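Local coordinates for hypothetical protein CC0527 (Caulobacter vibrioides, PDB 2O0Q), which is of unknown function but belongs to the DUF952 family of the ADP-ribosyl clan, at residues 57-71 against 83-97. Sequence-based numbering, arbitrary orientation.
Sequences VLLAVEAEPLGEDLK and HLYRPLLVSEVTREA
Lys-71 lays its extended chain over one face of the Tyr-85 ring: CD packs on CE1 at 3.4 Å, and NZ ends above the ring centre, 4.0 Å from the centroid, a cation-pi contact. At the ring's edge lies Asp-69 O, which accepts the Tyr-85 backbone N; the phenol OH turns to Glu-73. The Arg-86 guanidinium has Leu-84 CD1 over one face, offset toward the rim, and three partners at its edge. NH2 gives Leu-66 O an almost straight bond (3.0 Å, 172°) in the carbonyl plane, on a lone pair. NH1 and NH2 grip the Glu-92 carboxylate end-on, each oxygen offering its syn lone pair, with NH2 2.7 Å from OE2. Asp-69 OD2 approaches from the NE side as a long salt bridge, its carboxylate turned 77° from the guanidinium. Arg-86 reaches this spot with CG between backbone N and carbonyl carbon (chi1 67°) and an extended chain beyond. Glu-92 OE1 also takes Leu-89 N, while a water joins OE2 to Pro-65 O; together with the two arginine nitrogens, these bonds would hold the carboxylate in one rotation. Leu-66 CD2 touches Glu-92 OE2 at 3.5 Å. Further toward strand 56-62, Val-61 CG2 and Leu-88 CD2 meet tip to tip. Ala-60 O receives both Thr-94 N and OG1, the hydroxyl (2.8 Å) coming from above the carbonyl plane, and Ala-60 N donates to Arg-95 O: a classic beta bulge in edge strand 93-98. At the sheet's other edge, Lys-71 and His-83 pair within the antiparallel hairpin 70-74/80-84; the Arg-86/Glu-92 salt bridge links its end to 3-10 segment 90-92.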
# COMPACT_ATOMS: atom_id res chain seq x y z
N VAL A 57 -0.59 7.17 5.38
CA VAL A 57 -0.36 6.03 6.26
C VAL A 57 0.17 4.87 5.43
O VAL A 57 -0.23 4.67 4.28
CB VAL A 57 -1.66 5.62 7.01
CG1 VAL A 57 -2.80 5.53 6.05
CG2 VAL A 57 -1.45 4.28 7.73
N LEU A 58 1.11 4.13 6.01
CA LEU A 58 1.71 2.98 5.36
C LEU A 58 1.19 1.72 6.02
O LEU A 58 1.29 1.56 7.24
CB LEU A 58 3.24 3.05 5.50
CG LEU A 58 4.16 2.00 4.87
CD1 LEU A 58 3.95 0.66 5.55
CD2 LEU A 58 3.91 1.90 3.38
N LEU A 59 0.61 0.81 5.23
CA LEU A 59 0.11 -0.44 5.77
C LEU A 59 1.04 -1.56 5.34
O LEU A 59 1.31 -1.72 4.15
CB LEU A 59 -1.31 -0.75 5.26
CG LEU A 59 -2.44 0.26 5.43
CD1 LEU A 59 -3.68 -0.26 4.71
CD2 LEU A 59 -2.73 0.53 6.91
N ALA A 60 1.53 -2.33 6.31
CA ALA A 60 2.41 -3.46 6.05
C ALA A 60 1.54 -4.71 6.12
O ALA A 60 0.84 -4.93 7.11
CB ALA A 60 3.51 -3.52 7.10
N VAL A 61 1.58 -5.51 5.06
CA VAL A 61 0.75 -6.71 4.98
C VAL A 61 1.50 -8.00 4.65
O VAL A 61 2.34 -8.03 3.75
CB VAL A 61 -0.35 -6.50 3.91
CG1 VAL A 61 -1.16 -7.77 3.74
CG2 VAL A 61 -1.25 -5.33 4.30
N GLU A 62 1.20 -9.06 5.39
CA GLU A 62 1.83 -10.35 5.14
C GLU A 62 1.15 -10.91 3.89
O GLU A 62 -0.06 -11.12 3.89
CB GLU A 62 1.61 -11.30 6.32
CG GLU A 62 2.71 -12.32 6.46
CD GLU A 62 4.03 -11.69 6.87
OE1 GLU A 62 5.09 -12.23 6.52
OE2 GLU A 62 3.99 -10.65 7.56
N ALA A 63 1.92 -11.14 2.84
CA ALA A 63 1.37 -11.63 1.58
C ALA A 63 0.87 -13.07 1.55
O ALA A 63 -0.22 -13.34 1.04
CB ALA A 63 2.39 -11.42 0.46
N GLU A 64 1.67 -13.99 2.08
CA GLU A 64 1.31 -15.41 2.07
C GLU A 64 -0.11 -15.74 2.56
O GLU A 64 -0.86 -16.43 1.87
CB GLU A 64 2.33 -16.21 2.87
N PRO A 65 -0.50 -15.25 3.74
CA PRO A 65 -1.85 -15.55 4.23
C PRO A 65 -3.00 -14.93 3.44
O PRO A 65 -4.17 -15.22 3.72
CB PRO A 65 -1.81 -15.08 5.68
CG PRO A 65 -0.82 -13.97 5.65
CD PRO A 65 0.27 -14.51 4.76
N LEU A 66 -2.69 -14.09 2.45
CA LEU A 66 -3.74 -13.46 1.66
C LEU A 66 -4.50 -14.44 0.79
O LEU A 66 -5.69 -14.26 0.52
CB LEU A 66 -3.17 -12.33 0.80
CG LEU A 66 -2.83 -11.07 1.60
CD1 LEU A 66 -2.32 -9.98 0.67
CD2 LEU A 66 -4.08 -10.61 2.34
N GLY A 67 -3.82 -15.49 0.34
CA GLY A 67 -4.49 -16.48 -0.49
C GLY A 67 -4.37 -16.26 -1.99
O GLY A 67 -3.54 -15.48 -2.46
N GLU A 68 -5.22 -16.96 -2.73
CA GLU A 68 -5.21 -16.90 -4.19
C GLU A 68 -5.62 -15.57 -4.80
O GLU A 68 -5.28 -15.29 -5.95
CB GLU A 68 -6.11 -18.00 -4.76
CG GLU A 68 -7.57 -17.91 -4.34
CD GLU A 68 -8.43 -18.96 -5.02
OE1 GLU A 68 -8.10 -20.16 -4.94
OE2 GLU A 68 -9.45 -18.57 -5.64
N ASP A 69 -6.34 -14.74 -4.06
CA ASP A 69 -6.76 -13.46 -4.61
C ASP A 69 -5.61 -12.47 -4.76
O ASP A 69 -5.78 -11.40 -5.34
CB ASP A 69 -7.88 -12.84 -3.76
CG ASP A 69 -9.22 -13.54 -3.96
OD1 ASP A 69 -9.58 -13.80 -5.12
OD2 ASP A 69 -9.91 -13.82 -2.96
N LEU A 70 -4.44 -12.84 -4.24
CA LEU A 70 -3.26 -11.99 -4.37
C LEU A 70 -2.53 -12.50 -5.60
O LEU A 70 -2.07 -13.65 -5.64
CB LEU A 70 -2.34 -12.12 -3.16
CG LEU A 70 -1.27 -11.04 -2.94
CD1 LEU A 70 -0.06 -11.68 -2.26
CD2 LEU A 70 -0.85 -10.39 -4.24
N LYS A 71 -2.41 -11.65 -6.61
CA LYS A 71 -1.72 -12.04 -7.83
C LYS A 71 -0.49 -11.17 -8.00
O LYS A 71 -0.53 -9.95 -7.79
CB LYS A 71 -2.64 -11.84 -9.05
CG LYS A 71 -3.96 -12.58 -8.98
CD LYS A 71 -4.80 -12.30 -10.23
CE LYS A 71 -6.16 -12.97 -10.16
NZ LYS A 71 -7.02 -12.59 -11.32
N HIS A 83 -0.95 -7.62 -6.57
CA HIS A 83 -2.27 -7.06 -6.84
C HIS A 83 -3.32 -7.91 -6.12
O HIS A 83 -3.44 -9.11 -6.37
CB HIS A 83 -2.56 -7.08 -8.35
CG HIS A 83 -1.66 -6.19 -9.16
ND1 HIS A 83 -0.92 -5.16 -8.62
CD2 HIS A 83 -1.44 -6.14 -10.50
CE1 HIS A 83 -0.30 -4.50 -9.58
NE2 HIS A 83 -0.60 -5.07 -10.74
N LEU A 84 -4.09 -7.29 -5.22
CA LEU A 84 -5.11 -8.01 -4.46
C LEU A 84 -6.49 -7.81 -5.07
O LEU A 84 -7.05 -6.71 -5.02
CB LEU A 84 -5.11 -7.55 -2.99
CG LEU A 84 -6.07 -8.31 -2.06
CD1 LEU A 84 -5.68 -9.79 -2.02
CD2 LEU A 84 -6.02 -7.71 -0.66
N TYR A 85 -7.04 -8.88 -5.63
CA TYR A 85 -8.33 -8.84 -6.28
C TYR A 85 -9.51 -9.06 -5.33
O TYR A 85 -10.38 -9.90 -5.58
CB TYR A 85 -8.38 -9.85 -7.43
CG TYR A 85 -7.54 -9.42 -8.61
CD1 TYR A 85 -6.14 -9.41 -8.55
CD2 TYR A 85 -8.15 -8.98 -9.79
CE1 TYR A 85 -5.38 -8.96 -9.64
CE2 TYR A 85 -7.40 -8.54 -10.87
CZ TYR A 85 -6.02 -8.53 -10.79
OH TYR A 85 -5.31 -8.08 -11.88
N ARG A 86 -9.51 -8.28 -4.25
CA ARG A 86 -10.56 -8.32 -3.24
C ARG A 86 -10.20 -7.27 -2.20
O ARG A 86 -9.05 -6.86 -2.10
CB ARG A 86 -10.63 -9.70 -2.57
CG ARG A 86 -9.43 -10.08 -1.71
CD ARG A 86 -9.73 -11.36 -0.93
NE ARG A 86 -8.60 -11.87 -0.15
CZ ARG A 86 -8.12 -11.32 0.96
NH1 ARG A 86 -8.65 -10.20 1.44
NH2 ARG A 86 -7.10 -11.89 1.58
N PRO A 87 -11.19 -6.81 -1.42
CA PRO A 87 -10.85 -5.80 -0.41
C PRO A 87 -9.87 -6.35 0.63
O PRO A 87 -9.83 -7.55 0.89
CB PRO A 87 -12.22 -5.44 0.19
CG PRO A 87 -13.07 -6.65 -0.10
CD PRO A 87 -12.64 -7.05 -1.47
N LEU A 88 -9.06 -5.46 1.19
CA LEU A 88 -8.09 -5.86 2.20
C LEU A 88 -8.72 -5.74 3.58
O LEU A 88 -9.18 -4.66 3.97
CB LEU A 88 -6.85 -4.97 2.14
CG LEU A 88 -5.76 -5.15 3.20
CD1 LEU A 88 -5.07 -6.49 3.00
CD2 LEU A 88 -4.76 -4.01 3.08
N LEU A 89 -8.77 -6.85 4.30
CA LEU A 89 -9.35 -6.85 5.63
C LEU A 89 -8.50 -6.02 6.58
O LEU A 89 -7.27 -6.01 6.48
CB LEU A 89 -9.44 -8.29 6.16
CG LEU A 89 -10.78 -9.02 6.13
CD1 LEU A 89 -11.60 -8.66 4.91
CD2 LEU A 89 -10.50 -10.52 6.20
N VAL A 90 -9.15 -5.30 7.49
CA VAL A 90 -8.42 -4.48 8.45
C VAL A 90 -7.56 -5.42 9.29
O VAL A 90 -6.44 -5.06 9.68
CB VAL A 90 -9.38 -3.68 9.36
CG1 VAL A 90 -8.62 -3.05 10.51
CG2 VAL A 90 -10.07 -2.60 8.55
N SER A 91 -8.07 -6.62 9.54
CA SER A 91 -7.36 -7.62 10.34
C SER A 91 -6.15 -8.21 9.62
O SER A 91 -5.32 -8.88 10.24
CB SER A 91 -8.32 -8.76 10.72
OG SER A 91 -8.79 -9.45 9.58
N GLU A 92 -6.05 -7.98 8.32
CA GLU A 92 -4.93 -8.52 7.55
C GLU A 92 -3.72 -7.60 7.55
O GLU A 92 -2.67 -7.93 6.99
CB GLU A 92 -5.38 -8.83 6.12
CG GLU A 92 -6.38 -9.97 6.06
CD GLU A 92 -6.87 -10.27 4.65
OE1 GLU A 92 -7.26 -9.32 3.94
OE2 GLU A 92 -6.87 -11.46 4.27
N VAL A 93 -3.85 -6.44 8.20
CA VAL A 93 -2.75 -5.49 8.29
C VAL A 93 -1.92 -5.85 9.51
O VAL A 93 -2.44 -5.88 10.63
CB VAL A 93 -3.26 -4.04 8.44
CG1 VAL A 93 -2.09 -3.12 8.73
CG2 VAL A 93 -3.98 -3.60 7.18
N THR A 94 -0.63 -6.13 9.30
CA THR A 94 0.25 -6.49 10.41
C THR A 94 0.65 -5.26 11.22
O THR A 94 0.71 -5.32 12.45
CB THR A 94 1.51 -7.21 9.89
OG1 THR A 94 2.30 -6.31 9.10
CG2 THR A 94 1.11 -8.40 9.02
N ARG A 95 0.92 -4.15 10.55
CA ARG A 95 1.27 -2.92 11.24
C ARG A 95 1.12 -1.69 10.35
O ARG A 95 1.22 -1.78 9.12
CB ARG A 95 2.69 -2.97 11.81
CG ARG A 95 3.81 -3.02 10.79
CD ARG A 95 5.15 -2.67 11.44
NE ARG A 95 6.29 -2.99 10.59
CZ ARG A 95 6.79 -4.22 10.46
NH1 ARG A 95 6.25 -5.24 11.12
NH2 ARG A 95 7.82 -4.44 9.65
N GLU A 96 0.85 -0.56 10.98
CA GLU A 96 0.68 0.70 10.26
C GLU A 96 1.62 1.75 10.82
O GLU A 96 2.17 1.60 11.91
CB GLU A 96 -0.77 1.19 10.39
CG GLU A 96 -1.25 1.34 11.82
CD GLU A 96 -2.62 1.99 11.90
OE1 GLU A 96 -2.70 3.23 11.75
OE2 GLU A 96 -3.62 1.26 12.10
N ALA A 97 1.79 2.82 10.06
CA ALA A 97 2.67 3.91 10.46
C ALA A 97 2.32 5.17 9.70
O ALA A 97 1.95 5.12 8.52
CB ALA A 97 4.12 3.53 10.18
O HOH W 1 -1.88 -10.65 5.97
O HOH W 2 -5.22 -13.16 5.53